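Local coordinates for protein putative alpha-L-fucosidase (Bacteroides thetaiotaomicron VPI-5482, PDB 3GZA) that probably hydrolyses alpha-L-fucosides, as a putative alpha-L-fucosidase of glycoside hydrolase family 29, at residues Leu88-Val93 with Cys97-Lys102; Ile129-Asn134 with Ala156-Leu161; Gly41-Asn46 with Thr81-Phe86. All blocks are in the same frame, centred on the assembly; numbering follows the deposited sequence.

Interaction 1. Residues Leu88-Val93 with Cys97-Lys102; sequences LWQSDV and CLKAVK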
# COMPACT_ATOMS: atom_id res chain seq x y z
N LEU A 88 3.38 -12.02 -0.83
CA LEU A 88 4.67 -12.73 -0.90
C LEU A 88 5.19 -12.96 -2.32
O LEU A 88 5.83 -13.97 -2.61
CB LEU A 88 4.58 -14.06 -0.14
CG LEU A 88 4.15 -13.96 1.33
CD1 LEU A 88 4.27 -15.38 1.94
CD2 LEU A 88 5.02 -12.96 2.08
N TRP A 89 4.99 -11.99 -3.21
CA TRP A 89 5.48 -12.08 -4.57
C TRP A 89 5.83 -10.68 -5.06
O TRP A 89 5.56 -9.69 -4.38
CB TRP A 89 4.48 -12.81 -5.51
CG TRP A 89 3.27 -12.04 -5.98
CD1 TRP A 89 3.08 -11.52 -7.22
CD2 TRP A 89 2.07 -11.74 -5.24
NE1 TRP A 89 1.84 -10.95 -7.30
CE2 TRP A 89 1.20 -11.08 -6.11
CE3 TRP A 89 1.62 -12.04 -3.96
CZ2 TRP A 89 -0.05 -10.61 -5.69
CZ3 TRP A 89 0.33 -11.61 -3.55
CH2 TRP A 89 -0.47 -10.90 -4.43
N GLN A 90 6.40 -10.64 -6.28
CA GLN A 90 6.73 -9.38 -6.98
C GLN A 90 5.47 -8.92 -7.73
O GLN A 90 5.30 -9.20 -8.90
CB GLN A 90 7.85 -9.61 -7.96
CG GLN A 90 9.18 -9.79 -7.26
CD GLN A 90 9.79 -8.48 -6.73
OE1 GLN A 90 9.95 -7.51 -7.47
NE2 GLN A 90 10.12 -8.47 -5.44
N SER A 91 4.63 -8.14 -7.05
CA SER A 91 3.39 -7.69 -7.68
C SER A 91 3.56 -6.29 -8.26
O SER A 91 4.34 -5.50 -7.74
CB SER A 91 2.25 -7.60 -6.65
OG SER A 91 1.03 -7.19 -7.25
N ASP A 92 2.88 -6.06 -9.37
CA ASP A 92 2.82 -4.74 -10.01
C ASP A 92 1.51 -4.00 -9.75
O ASP A 92 1.25 -2.95 -10.35
CB ASP A 92 3.03 -4.93 -11.50
CG ASP A 92 4.34 -5.62 -11.80
OD1 ASP A 92 5.39 -5.14 -11.29
OD2 ASP A 92 4.34 -6.63 -12.56
N VAL A 93 0.69 -4.58 -8.87
CA VAL A 93 -0.61 -4.01 -8.54
C VAL A 93 -0.84 -3.84 -7.07
O VAL A 93 -1.53 -2.87 -6.68
CB VAL A 93 -1.80 -4.79 -9.23
CG1 VAL A 93 -1.60 -4.81 -10.75
CG2 VAL A 93 -1.90 -6.22 -8.70
N CYS A 97 3.98 -5.51 -0.93
CA CYS A 97 4.52 -6.83 -1.28
C CYS A 97 6.03 -6.84 -1.08
O CYS A 97 6.61 -5.90 -0.53
CB CYS A 97 4.11 -7.21 -2.69
SG CYS A 97 4.96 -6.31 -4.03
N LEU A 98 6.66 -7.91 -1.57
CA LEU A 98 8.10 -8.06 -1.39
C LEU A 98 8.96 -6.97 -2.01
O LEU A 98 10.14 -6.80 -1.62
CB LEU A 98 8.52 -9.48 -1.77
CG LEU A 98 8.01 -10.53 -0.79
CD1 LEU A 98 8.26 -11.92 -1.45
CD2 LEU A 98 8.63 -10.44 0.63
N LYS A 99 8.40 -6.19 -2.94
CA LYS A 99 9.12 -5.03 -3.47
C LYS A 99 9.41 -3.98 -2.37
O LYS A 99 10.33 -3.19 -2.52
CB LYS A 99 8.32 -4.35 -4.58
CG LYS A 99 8.19 -5.16 -5.83
CD LYS A 99 7.49 -4.41 -6.92
CE LYS A 99 7.49 -5.14 -8.24
NZ LYS A 99 8.85 -5.23 -8.85
N ALA A 100 8.59 -3.97 -1.32
CA ALA A 100 8.69 -2.91 -0.31
C ALA A 100 9.75 -3.10 0.73
O ALA A 100 10.11 -2.14 1.42
CB ALA A 100 7.33 -2.75 0.39
N VAL A 101 10.21 -4.34 0.90
CA VAL A 101 11.02 -4.68 2.05
C VAL A 101 12.50 -4.71 1.76
O VAL A 101 12.92 -4.82 0.60
CB VAL A 101 10.59 -6.05 2.65
CG1 VAL A 101 9.14 -6.03 3.08
CG2 VAL A 101 10.94 -7.22 1.70
N LYS A 102 13.30 -4.55 2.82
CA LYS A 102 14.77 -4.61 2.70
C LYS A 102 15.32 -6.01 2.42
O LYS A 102 16.32 -6.15 1.70
CB LYS A 102 15.41 -4.07 3.98
CG LYS A 102 15.11 -2.61 4.27
CD LYS A 102 15.57 -2.25 5.68
CE LYS A 102 15.34 -0.74 6.03
NZ LYS A 102 15.76 -0.33 7.45
O HOH W 1 7.65 -6.54 -11.12

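Interaction 2. Residues Ile129-Asn134 with Ala156-Leu161; sequences IGIRWN and AWYKRL. With EDO (1,2-ethanediol), chain K.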
# COMPACT_ATOMS: atom_id res chain seq x y z
N ILE A 129 -5.03 -17.25 -1.57
CA ILE A 129 -5.13 -15.80 -1.68
C ILE A 129 -6.21 -15.35 -0.70
O ILE A 129 -7.37 -15.76 -0.82
CB ILE A 129 -5.54 -15.39 -3.13
CG1 ILE A 129 -4.59 -16.01 -4.15
CG2 ILE A 129 -5.54 -13.83 -3.24
CD1 ILE A 129 -5.02 -15.79 -5.62
N GLY A 130 -5.85 -14.47 0.22
CA GLY A 130 -6.80 -13.91 1.17
C GLY A 130 -7.24 -12.53 0.69
O GLY A 130 -6.43 -11.59 0.58
N ILE A 131 -8.49 -12.40 0.29
CA ILE A 131 -9.10 -11.14 -0.14
C ILE A 131 -10.21 -10.67 0.80
O ILE A 131 -10.75 -9.58 0.64
CB ILE A 131 -9.70 -11.24 -1.59
CG1 ILE A 131 -10.89 -12.19 -1.68
CG2 ILE A 131 -8.64 -11.65 -2.58
CD1 ILE A 131 -11.55 -12.10 -2.99
N ARG A 132 -10.56 -11.50 1.79
CA ARG A 132 -11.67 -11.21 2.68
C ARG A 132 -11.33 -10.17 3.75
O ARG A 132 -12.20 -9.37 4.16
CB ARG A 132 -12.09 -12.54 3.35
CG ARG A 132 -13.28 -12.43 4.25
CD ARG A 132 -13.79 -13.79 4.70
NE ARG A 132 -15.07 -13.64 5.40
CZ ARG A 132 -15.55 -14.51 6.30
NH1 ARG A 132 -14.88 -15.61 6.59
NH2 ARG A 132 -16.71 -14.31 6.89
N TRP A 133 -10.10 -10.22 4.22
CA TRP A 133 -9.58 -9.29 5.22
C TRP A 133 -8.30 -8.66 4.68
O TRP A 133 -7.41 -9.33 4.15
CB TRP A 133 -9.24 -10.03 6.53
CG TRP A 133 -10.22 -11.09 6.90
CD1 TRP A 133 -10.11 -12.42 6.61
CD2 TRP A 133 -11.49 -10.93 7.55
NE1 TRP A 133 -11.24 -13.09 7.03
CE2 TRP A 133 -12.10 -12.20 7.62
CE3 TRP A 133 -12.17 -9.84 8.12
CZ2 TRP A 133 -13.33 -12.40 8.22
CZ3 TRP A 133 -13.41 -10.04 8.71
CH2 TRP A 133 -13.98 -11.33 8.74
N ASN A 134 -8.20 -7.33 4.78
CA ASN A 134 -6.98 -6.61 4.40
C ASN A 134 -6.88 -5.44 5.35
O ASN A 134 -7.63 -4.46 5.25
CB ASN A 134 -7.05 -6.16 2.95
CG ASN A 134 -5.78 -5.50 2.49
OD1 ASN A 134 -5.13 -4.75 3.27
ND2 ASN A 134 -5.39 -5.77 1.20
N ALA A 156 -15.47 -1.15 -5.91
CA ALA A 156 -15.27 -1.47 -7.35
C ALA A 156 -13.76 -1.58 -7.60
O ALA A 156 -13.27 -2.46 -8.32
CB ALA A 156 -15.91 -0.44 -8.22
N TRP A 157 -13.01 -0.63 -7.05
CA TRP A 157 -11.55 -0.62 -7.17
C TRP A 157 -10.91 -1.84 -6.53
O TRP A 157 -10.03 -2.47 -7.13
CB TRP A 157 -10.99 0.69 -6.58
CG TRP A 157 -9.50 0.65 -6.39
CD1 TRP A 157 -8.55 0.90 -7.34
CD2 TRP A 157 -8.81 0.33 -5.20
NE1 TRP A 157 -7.30 0.70 -6.81
CE2 TRP A 157 -7.44 0.39 -5.50
CE3 TRP A 157 -9.20 0.02 -3.90
CZ2 TRP A 157 -6.46 0.14 -4.53
CZ3 TRP A 157 -8.22 -0.22 -2.96
CH2 TRP A 157 -6.88 -0.12 -3.30
N TYR A 158 -11.34 -2.18 -5.32
CA TYR A 158 -10.81 -3.30 -4.62
C TYR A 158 -11.07 -4.60 -5.39
O TYR A 158 -10.20 -5.47 -5.49
CB TYR A 158 -11.32 -3.38 -3.17
CG TYR A 158 -10.75 -4.55 -2.43
CD1 TYR A 158 -9.39 -4.58 -2.09
CD2 TYR A 158 -11.54 -5.64 -2.03
CE1 TYR A 158 -8.84 -5.67 -1.38
CE2 TYR A 158 -11.02 -6.70 -1.34
CZ TYR A 158 -9.65 -6.74 -1.01
OH TYR A 158 -9.12 -7.82 -0.31
N LYS A 159 -12.28 -4.75 -5.92
CA LYS A 159 -12.56 -5.91 -6.74
C LYS A 159 -11.57 -6.03 -7.92
O LYS A 159 -11.07 -7.11 -8.21
CB LYS A 159 -14.01 -5.86 -7.24
CG LYS A 159 -15.02 -6.18 -6.11
CD LYS A 159 -16.46 -5.74 -6.33
CE LYS A 159 -17.09 -6.32 -7.52
NZ LYS A 159 -18.54 -5.86 -7.54
N ARG A 160 -11.31 -4.92 -8.59
CA ARG A 160 -10.35 -4.94 -9.70
C ARG A 160 -8.97 -5.25 -9.20
O ARG A 160 -8.22 -5.94 -9.88
CB ARG A 160 -10.36 -3.61 -10.49
CG ARG A 160 -11.61 -3.43 -11.37
CD ARG A 160 -11.49 -2.19 -12.22
NE ARG A 160 -11.53 -0.96 -11.46
CZ ARG A 160 -12.66 -0.32 -11.13
NH1 ARG A 160 -13.87 -0.78 -11.47
NH2 ARG A 160 -12.58 0.76 -10.42
N LEU A 161 -8.59 -4.72 -8.04
CA LEU A 161 -7.25 -4.98 -7.49
C LEU A 161 -7.10 -6.48 -7.29
O LEU A 161 -6.08 -7.11 -7.65
CB LEU A 161 -7.06 -4.26 -6.16
CG LEU A 161 -5.77 -4.61 -5.42
CD1 LEU A 161 -4.46 -4.15 -6.14
CD2 LEU A 161 -5.79 -4.09 -3.97
C1 EDO K . -7.45 -1.73 -9.45
O1 EDO K . -7.38 -1.60 -10.92
C2 EDO K . -5.96 -1.91 -9.04
O2 EDO K . -5.30 -0.69 -8.84
O HOH W 2 -6.34 -8.07 -0.13

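Interaction 3. Residues Gly41-Asn46 with Thr81-Phe86; sequences GNNRIN and THETGF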
# COMPACT_ATOMS: atom_id res chain seq x y z
N GLY A 41 -8.42 -11.84 15.47
CA GLY A 41 -9.30 -10.69 15.53
C GLY A 41 -8.52 -9.40 15.45
O GLY A 41 -8.84 -8.48 14.65
N ASN A 42 -7.45 -9.35 16.22
CA ASN A 42 -6.58 -8.18 16.27
C ASN A 42 -5.86 -7.98 14.95
O ASN A 42 -5.79 -6.87 14.41
CB ASN A 42 -5.61 -8.36 17.42
CG ASN A 42 -4.66 -7.17 17.60
OD1 ASN A 42 -3.72 -6.95 16.82
ND2 ASN A 42 -4.88 -6.44 18.68
N ASN A 43 -5.30 -9.05 14.42
CA ASN A 43 -4.54 -8.95 13.17
C ASN A 43 -5.35 -8.42 12.02
O ASN A 43 -4.81 -7.70 11.15
CB ASN A 43 -3.97 -10.32 12.77
CG ASN A 43 -3.04 -10.24 11.60
OD1 ASN A 43 -2.01 -9.53 11.64
ND2 ASN A 43 -3.35 -10.99 10.56
N ARG A 44 -6.63 -8.81 11.92
CA ARG A 44 -7.47 -8.39 10.79
C ARG A 44 -7.74 -6.90 10.81
O ARG A 44 -7.98 -6.32 9.76
CB ARG A 44 -8.80 -9.15 10.82
CG ARG A 44 -8.70 -10.62 10.48
CD ARG A 44 -9.99 -11.37 10.87
NE ARG A 44 -9.97 -12.71 10.34
CZ ARG A 44 -11.00 -13.56 10.47
NH1 ARG A 44 -12.02 -13.23 11.18
NH2 ARG A 44 -10.96 -14.75 9.90
N ILE A 45 -7.65 -6.26 11.97
CA ILE A 45 -8.07 -4.84 12.08
C ILE A 45 -7.00 -3.89 12.63
O ILE A 45 -7.30 -2.73 12.90
CB ILE A 45 -9.43 -4.68 12.80
CG1 ILE A 45 -9.30 -5.02 14.29
CG2 ILE A 45 -10.54 -5.50 12.11
CD1 ILE A 45 -10.54 -4.57 15.10
N ASN A 46 -5.76 -4.34 12.70
CA ASN A 46 -4.62 -3.52 13.18
C ASN A 46 -3.50 -3.64 12.16
O ASN A 46 -2.78 -4.63 12.15
CB ASN A 46 -4.15 -4.00 14.55
CG ASN A 46 -5.06 -3.60 15.65
OD1 ASN A 46 -4.90 -2.52 16.25
ND2 ASN A 46 -6.00 -4.51 16.01
N THR A 81 -1.28 -14.06 -0.03
CA THR A 81 -1.77 -13.04 0.93
C THR A 81 -2.66 -13.77 1.95
O THR A 81 -3.07 -14.93 1.74
CB THR A 81 -2.67 -11.96 0.36
OG1 THR A 81 -3.89 -12.56 -0.18
CG2 THR A 81 -1.94 -11.15 -0.75
N HIS A 82 -2.93 -13.09 3.06
CA HIS A 82 -3.75 -13.63 4.11
C HIS A 82 -4.63 -12.51 4.64
O HIS A 82 -5.65 -12.22 4.02
CB HIS A 82 -2.94 -14.43 5.14
CG HIS A 82 -3.79 -15.15 6.11
ND1 HIS A 82 -4.00 -14.69 7.38
CD2 HIS A 82 -4.52 -16.29 6.00
CE1 HIS A 82 -4.81 -15.50 8.03
NE2 HIS A 82 -5.17 -16.48 7.20
N GLU A 83 -4.27 -11.86 5.77
CA GLU A 83 -5.08 -10.83 6.36
C GLU A 83 -4.44 -9.45 6.43
O GLU A 83 -5.14 -8.47 6.52
CB GLU A 83 -5.46 -11.21 7.79
CG GLU A 83 -6.42 -12.42 7.88
CD GLU A 83 -6.47 -13.04 9.27
OE1 GLU A 83 -5.54 -12.81 10.10
OE2 GLU A 83 -7.40 -13.82 9.51
N THR A 84 -3.11 -9.35 6.38
CA THR A 84 -2.48 -8.03 6.54
C THR A 84 -2.57 -7.19 5.28
O THR A 84 -2.40 -5.99 5.33
CB THR A 84 -1.00 -8.11 6.94
OG1 THR A 84 -0.23 -8.61 5.83
CG2 THR A 84 -0.79 -8.97 8.22
N GLY A 85 -2.78 -7.87 4.17
CA GLY A 85 -2.72 -7.30 2.85
C GLY A 85 -1.38 -7.48 2.17
O GLY A 85 -1.30 -7.18 0.99
N PHE A 86 -0.34 -7.95 2.89
CA PHE A 86 0.98 -8.07 2.34
C PHE A 86 1.04 -9.24 1.41
O PHE A 86 0.55 -10.31 1.76
CB PHE A 86 1.95 -8.32 3.46
CG PHE A 86 3.40 -8.22 3.04
CD1 PHE A 86 3.96 -6.99 2.76
CD2 PHE A 86 4.18 -9.35 2.97
CE1 PHE A 86 5.27 -6.85 2.42
CE2 PHE A 86 5.51 -9.23 2.61
CZ PHE A 86 6.05 -7.98 2.33
O HOH W 3 -2.29 -12.74 8.32
O HOH W 4 -8.79 -15.43 7.85

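Interaction 1. Residues Leu88-Val93 with Cys97-Lys102
K99 reaches across Q90 and gives its NZ to the amide oxygen, with K99 NZ and Q90 OE1 2.9 Å apart. The two side chains cross at about a right angle, and the amine sits 30° off the carbonyl plane of the amide. A bend at the last torsion of K99 (chi4 -68°) turns NZ aside onto OE1, while its CE lies 3.2 Å from S91 O. The same NZ reaches D92 OD1 through a water, the two charged atoms being too far apart, at 4.2 Å, for a direct salt bridge. Were K99 cut back to an alanine, Q90 OE1 and the bridging water would probably lose their amine donor, and S91 O the aliphatic chain beside it. Deeper in, the thiol of C97 accepts a long hydrogen bond from S91 N, with S91 N and C97 SG 3.5 Å apart. C97 CB closes to 3.3 Å from W89 O. L98 lays CD1 against the backbone of L88, 3.4 Å from L88 C.

All this folds back one long loop of the TIM barrel, the one leading from strand 75-79 to helix 110-121. S91 forms an ST turn, its OG accepting from V93 N at 3.1 Å, and S91 CB rests on one face of the W89 indole. Helix 148-171 positions this side of the loop: E168 hydrogen-bonds to W89 NE1, S91 OG and D92 N. Q90 NE2 is taken up by the carbonyls of G106 and G108, D92 OD2 forms a salt bridge with R172, and K99 packs against K99 of the second subunit.

Interaction 2. Residues Ile129-Asn134 with Ala156-Leu161
Y158 leaves helix 148-171 with its first torsion fully extended (chi1 -179°, CG opposite the backbone N), which carries the ring toward the loop, and the phenol oxygen ends on the carbonyl of I131. The hydrogen bond is short, Y158 OH to I131 O being 2.6 Å, and the phenol is the donor. It comes at the carbonyl from the flank, with a C=O...O angle of 112° and the hydroxyl tilted 30° from the carbonyl plane. Seen from the tyrosine, I131 O lies at the ring edge, in plane, as does a bridging water. That water donates to Y158 OH at 2.8 Å and accepts from N134 ND2 at the same distance, so the hydroxyl is gripped from two directions. The side chain of I131 adds a looser touch, its CB 3.7 Å from Y158 OH.

The other end of the N134 amide, OD1, accepts from L137 N, which fixes how the amide is turned and leaves ND2 for the water. Further round the helix, an ethanediol, probably from the crystallisation liquor, accepts a weak hydrogen bond from W157 NE1, and R160 forms a salt bridge with E49 of the second subunit.

The contact thus ties the loop that follows barrel strand 124-129 to the long helix 148-171, with I139 of strand 139-140 packed against both Y158 and N134, while I131 also touches C162 one turn beyond Y158.

Interaction 3. Residues Gly41-Asn46 with Thr81-Phe86
The carboxylate of E83 divides its oxygens between neighbouring residues of helix 40-45, N43 and R44. Of the hydrogen bonds, the amide one is the more regular: N43 ND2 to E83 OE1 measures 2.9 Å with an N-H...O angle of 162°. OE1 lies in the amide plane of N43 and receives the bond on its anti lone pair, although the amide and carboxylate planes are turned 42° apart. T84 OG1 closes an ST turn on F86 N at 3.0 Å and hydrogen-bonds to D29, while I45 O accepts from N153 of the second subunit.

The salt bridge has another geometry. R44 NE comes to 2.9 Å from E83 OE2, but from above the carboxylate plane, and the guanidinium stands 76° to it. A fork of two parallel bonds is therefore absent; instead a water spans the gap, accepting from R44 NH2 at 3.1 Å and donating to E83 OE2. The guanidinium of R44 also makes a cation-pi contact with W133.

In the TIM barrel of this family 29 enzyme, 81-86 belongs to the loop that leaves strand 75-79. Two residues outside the segments add further hydrogen bonds to the carboxylate, Y38 to OE1 and Q40 to OE2, so each oxygen is held by more than one donor.

Van der Waals contact is slight: the T84 methyl, CG2, lies 3.7 Å from N43 OD1.

How the interactions relate
All three contacts are largely buried and lie on one side of the chain's centre, in loops and helices of the barrel domain. Interactions 1 and 3 share the long loop after strand 75-79, where F86 packs against C97, L98 and V101; interaction 2 belongs to the next strand and its loop. Helix 148-171 is common ground, carrying Y158 and also backing interaction 1. Interactions 2 and 3 are about 12 Å apart between centres and meet directly, through a probable hydrogen bond from G130 N to T81 OG1. Charge dominates interaction 3, a single phenol-to-carbonyl bond interaction 2, and mixed amine, thiol and apolar contacts interaction 1. Each also reaches the second subunit.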